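Local coordinates for protein tyrosinase (Burkholderia thailandensis, PDB 5ZRD) that is a dicopper tyrosinase that hydroxylates monophenols to catechols and probably oxidises these further to o-quinones, and is noted for efficient catechol production at acidic pH, at residues Q436-S448 and E458-N471. Residues are numbered along the deposited sequence; the frame is centred on the assembly and turned at random.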
# COMPACT_ATOMS: atom_id res chain seq x y z
N GLN A 436 15.98 10.58 -15.11
CA GLN A 436 14.54 10.19 -15.08
C GLN A 436 14.12 9.66 -16.45
O GLN A 436 13.24 10.24 -17.10
CB GLN A 436 13.68 11.38 -14.64
CG GLN A 436 13.09 11.21 -13.25
CD GLN A 436 12.93 12.52 -12.52
OE1 GLN A 436 11.83 12.93 -12.16
NE2 GLN A 436 14.05 13.18 -12.28
N ILE A 437 14.67 8.50 -16.82
CA ILE A 437 14.89 8.14 -18.23
C ILE A 437 14.05 6.91 -18.65
O ILE A 437 13.84 5.95 -17.90
CB ILE A 437 16.41 7.96 -18.47
CG1 ILE A 437 16.74 7.67 -19.94
CG2 ILE A 437 16.98 6.90 -17.53
CD1 ILE A 437 16.69 8.89 -20.84
N GLN A 438 13.61 6.97 -19.90
CA GLN A 438 12.81 6.00 -20.57
C GLN A 438 13.70 5.29 -21.60
O GLN A 438 14.15 5.92 -22.58
CB GLN A 438 11.63 6.80 -21.17
CG GLN A 438 10.38 6.03 -21.59
CD GLN A 438 9.81 5.09 -20.56
OE1 GLN A 438 10.38 4.03 -20.30
NE2 GLN A 438 8.68 5.46 -19.98
N GLY A 439 14.04 4.02 -21.40
CA GLY A 439 14.74 3.26 -22.43
C GLY A 439 16.27 3.41 -22.41
O GLY A 439 16.84 4.14 -21.62
N SER A 440 16.92 2.73 -23.35
CA SER A 440 18.39 2.67 -23.44
C SER A 440 18.94 4.01 -23.92
O SER A 440 18.17 4.82 -24.46
CB SER A 440 18.81 1.55 -24.36
OG SER A 440 18.32 0.28 -23.92
N PHE A 441 20.24 4.24 -23.70
CA PHE A 441 20.89 5.50 -24.12
C PHE A 441 22.41 5.33 -24.22
O PHE A 441 23.00 4.42 -23.67
CB PHE A 441 20.49 6.69 -23.25
CG PHE A 441 20.94 6.69 -21.82
CD1 PHE A 441 20.20 6.05 -20.85
CD2 PHE A 441 22.06 7.39 -21.42
CE1 PHE A 441 20.61 6.04 -19.52
CE2 PHE A 441 22.47 7.39 -20.09
CZ PHE A 441 21.74 6.73 -19.14
N ILE A 442 23.01 6.22 -25.02
CA ILE A 442 24.43 6.22 -25.27
C ILE A 442 24.99 7.57 -24.83
O ILE A 442 24.35 8.59 -25.02
CB ILE A 442 24.76 5.96 -26.74
CG1 ILE A 442 24.05 4.71 -27.28
CG2 ILE A 442 26.27 5.90 -26.91
CD1 ILE A 442 24.07 4.60 -28.79
N MET A 443 26.16 7.51 -24.17
CA MET A 443 26.96 8.68 -23.85
C MET A 443 28.19 8.64 -24.76
O MET A 443 28.83 7.60 -24.85
CB MET A 443 27.41 8.68 -22.38
CG MET A 443 26.27 8.76 -21.43
SD MET A 443 26.76 8.62 -19.69
CE MET A 443 27.93 9.97 -19.60
N LYS A 444 28.46 9.73 -25.48
CA LYS A 444 29.62 9.87 -26.36
C LYS A 444 30.43 11.06 -25.85
O LYS A 444 29.85 12.11 -25.58
CB LYS A 444 29.16 10.09 -27.81
CG LYS A 444 28.74 8.84 -28.55
CD LYS A 444 28.42 9.10 -29.99
CE LYS A 444 29.53 8.65 -30.91
NZ LYS A 444 29.18 8.87 -32.34
N ALA A 445 31.71 10.88 -25.58
CA ALA A 445 32.49 11.95 -24.94
C ALA A 445 33.44 12.57 -25.96
O ALA A 445 34.01 11.86 -26.78
CB ALA A 445 33.22 11.42 -23.73
N TYR A 446 33.58 13.89 -25.89
CA TYR A 446 34.46 14.67 -26.77
C TYR A 446 35.31 15.65 -25.96
O TYR A 446 34.90 16.19 -24.92
CB TYR A 446 33.64 15.45 -27.80
CG TYR A 446 32.83 14.57 -28.71
CD1 TYR A 446 33.36 14.06 -29.88
CD2 TYR A 446 31.55 14.19 -28.37
CE1 TYR A 446 32.62 13.22 -30.71
CE2 TYR A 446 30.80 13.35 -29.18
CZ TYR A 446 31.33 12.87 -30.36
OH TYR A 446 30.59 12.03 -31.16
N ALA A 447 36.49 15.92 -26.48
CA ALA A 447 37.33 17.02 -25.98
C ALA A 447 37.66 17.96 -27.16
O ALA A 447 38.07 17.53 -28.26
CB ALA A 447 38.58 16.46 -25.31
N SER A 448 37.44 19.25 -26.95
CA SER A 448 37.86 20.19 -27.98
C SER A 448 38.89 21.18 -27.40
O SER A 448 38.77 21.64 -26.24
CB SER A 448 36.69 20.89 -28.60
OG SER A 448 36.05 21.69 -27.63
N GLU A 458 38.73 18.67 -32.43
CA GLU A 458 37.87 17.80 -31.61
C GLU A 458 38.46 16.39 -31.42
O GLU A 458 38.81 15.71 -32.38
CB GLU A 458 36.49 17.65 -32.22
CG GLU A 458 35.43 17.55 -31.15
CD GLU A 458 34.06 17.23 -31.69
OE1 GLU A 458 33.99 16.34 -32.62
OE2 GLU A 458 33.07 17.87 -31.20
N TYR A 459 38.53 15.93 -30.18
CA TYR A 459 38.96 14.56 -29.95
C TYR A 459 37.74 13.72 -29.52
O TYR A 459 37.00 14.10 -28.60
CB TYR A 459 40.13 14.55 -28.96
CG TYR A 459 41.37 15.23 -29.49
CD1 TYR A 459 42.31 14.52 -30.21
CD2 TYR A 459 41.57 16.59 -29.31
CE1 TYR A 459 43.45 15.13 -30.71
CE2 TYR A 459 42.69 17.23 -29.82
CZ TYR A 459 43.63 16.49 -30.52
OH TYR A 459 44.75 17.10 -31.01
N TYR A 460 37.53 12.60 -30.20
CA TYR A 460 36.47 11.67 -29.83
C TYR A 460 37.04 10.71 -28.80
O TYR A 460 37.98 10.01 -29.11
CB TYR A 460 35.90 10.95 -31.06
CG TYR A 460 34.84 9.94 -30.71
CD1 TYR A 460 33.83 10.25 -29.81
CD2 TYR A 460 34.91 8.64 -31.20
CE1 TYR A 460 32.89 9.30 -29.44
CE2 TYR A 460 33.96 7.69 -30.86
CZ TYR A 460 32.96 8.02 -29.96
OH TYR A 460 32.03 7.06 -29.65
N LEU A 461 36.51 10.71 -27.57
CA LEU A 461 37.10 9.88 -26.47
C LEU A 461 36.44 8.50 -26.35
O LEU A 461 37.00 7.62 -25.71
CB LEU A 461 36.91 10.65 -25.17
CG LEU A 461 37.45 12.09 -25.19
CD1 LEU A 461 37.27 12.74 -23.83
CD2 LEU A 461 38.92 12.11 -25.59
N GLY A 462 35.25 8.33 -26.93
CA GLY A 462 34.58 7.03 -26.96
C GLY A 462 33.10 7.11 -26.60
O GLY A 462 32.56 8.20 -26.45
N HIS A 463 32.47 5.92 -26.53
CA HIS A 463 31.05 5.75 -26.20
C HIS A 463 30.88 4.85 -24.95
O HIS A 463 31.76 4.11 -24.54
CB HIS A 463 30.30 5.17 -27.39
CG HIS A 463 30.62 3.73 -27.65
ND1 HIS A 463 31.59 3.34 -28.56
CD2 HIS A 463 30.15 2.60 -27.10
CE1 HIS A 463 31.67 2.02 -28.57
NE2 HIS A 463 30.81 1.54 -27.68
N LYS A 464 29.71 4.98 -24.34
CA LYS A 464 29.22 4.10 -23.31
C LYS A 464 27.74 3.86 -23.59
O LYS A 464 26.97 4.80 -23.66
CB LYS A 464 29.40 4.71 -21.92
CG LYS A 464 28.90 3.88 -20.74
CD LYS A 464 29.02 4.68 -19.46
CE LYS A 464 28.45 4.01 -18.22
NZ LYS A 464 29.44 3.08 -17.65
N SER A 465 27.39 2.58 -23.69
CA SER A 465 26.07 2.11 -23.96
C SER A 465 25.40 1.68 -22.65
O SER A 465 25.85 0.76 -21.99
CB SER A 465 26.12 0.97 -24.94
OG SER A 465 26.43 1.41 -26.27
N ILE A 466 24.30 2.32 -22.29
CA ILE A 466 23.47 1.88 -21.17
C ILE A 466 22.24 1.15 -21.74
O ILE A 466 21.25 1.76 -22.22
CB ILE A 466 23.07 3.06 -20.26
CG1 ILE A 466 24.27 3.83 -19.69
CG2 ILE A 466 22.21 2.57 -19.11
CD1 ILE A 466 24.95 4.75 -20.66
N LEU A 467 22.34 -0.16 -21.75
CA LEU A 467 21.20 -1.00 -22.12
C LEU A 467 20.24 -0.99 -20.95
O LEU A 467 20.62 -1.40 -19.86
CB LEU A 467 21.68 -2.43 -22.35
CG LEU A 467 20.61 -3.46 -22.70
CD1 LEU A 467 19.91 -3.09 -23.99
CD2 LEU A 467 21.25 -4.84 -22.81
N SER A 468 19.06 -0.46 -21.19
CA SER A 468 18.13 -0.33 -20.10
C SER A 468 16.79 -0.94 -20.52
O SER A 468 16.76 -1.94 -21.25
CB SER A 468 18.05 1.09 -19.65
OG SER A 468 17.20 1.21 -18.50
N ARG A 469 15.69 -0.32 -20.14
CA ARG A 469 14.38 -0.94 -20.21
C ARG A 469 13.34 0.14 -20.47
O ARG A 469 13.56 1.31 -20.09
CB ARG A 469 14.13 -1.61 -18.85
CG ARG A 469 14.24 -0.61 -17.71
CD ARG A 469 13.74 -1.11 -16.37
NE ARG A 469 12.31 -1.29 -16.51
CZ ARG A 469 11.53 -1.82 -15.59
NH1 ARG A 469 10.23 -1.93 -15.83
NH2 ARG A 469 12.05 -2.23 -14.45
N TRP A 470 12.22 -0.20 -21.11
CA TRP A 470 11.08 0.70 -21.08
C TRP A 470 10.46 0.64 -19.69
O TRP A 470 10.42 -0.44 -19.13
CB TRP A 470 10.05 0.28 -22.13
CG TRP A 470 10.58 0.28 -23.52
CD1 TRP A 470 10.76 -0.80 -24.33
CD2 TRP A 470 11.02 1.43 -24.27
NE1 TRP A 470 11.26 -0.41 -25.53
CE2 TRP A 470 11.43 0.95 -25.53
CE3 TRP A 470 11.07 2.80 -24.00
CZ2 TRP A 470 11.90 1.81 -26.53
CZ3 TRP A 470 11.52 3.65 -24.99
CH2 TRP A 470 11.91 3.15 -26.24
N ASN A 471 9.94 1.77 -19.20
CA ASN A 471 9.27 1.84 -17.89
C ASN A 471 7.85 2.39 -17.99
O ASN A 471 7.61 3.41 -18.64
CB ASN A 471 9.95 2.82 -16.94
CG ASN A 471 11.04 2.16 -16.14
OD1 ASN A 471 12.20 2.54 -16.26
ND2 ASN A 471 10.66 1.19 -15.32
O HOH W 1 16.36 3.83 -18.96
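I466 lies over one face of the F441 ring, its CB 4.0 Å from the centroid. F441 CG sits between backbone N and carbonyl carbon (chi1 66°), swinging the ring over to I466. On the opposite sheet face, the Y446 and Y460 rings meet obliquely, planes 36° apart, with Y446 CE1 3.3 Å from Y460 CD1; K444 CE passes Y460 OH at 3.2 Å on the way to its NZ bond with Y289 O. Strands 441-450 and 456-466 form an antiparallel beta hairpin, the latter outermost within the chain in a mixed sheet. A beta bulge at L461-G462, opposite A445, breaks the regular pairing: A445 O takes L461 N and A445 N gives to G462 O. Beyond the hairpin's open end, the Q438 amide pairs with the N471 backbone, OE1 taking N471 N at 2.6 Å and NE2 giving to N471 O at 2.7 Å. S440 OG receives a nearly straight bond from S468 N (2.9 Å, 175°) and also bonds G305 O. Further out, Y289 OH bonds Y460 OH and H463 ND1, while D279 of helix 274-285 takes H463 NE2 and S465 OG. L467 packs against H277 and H281, copper ligands on that helix, in the oxygen pocket.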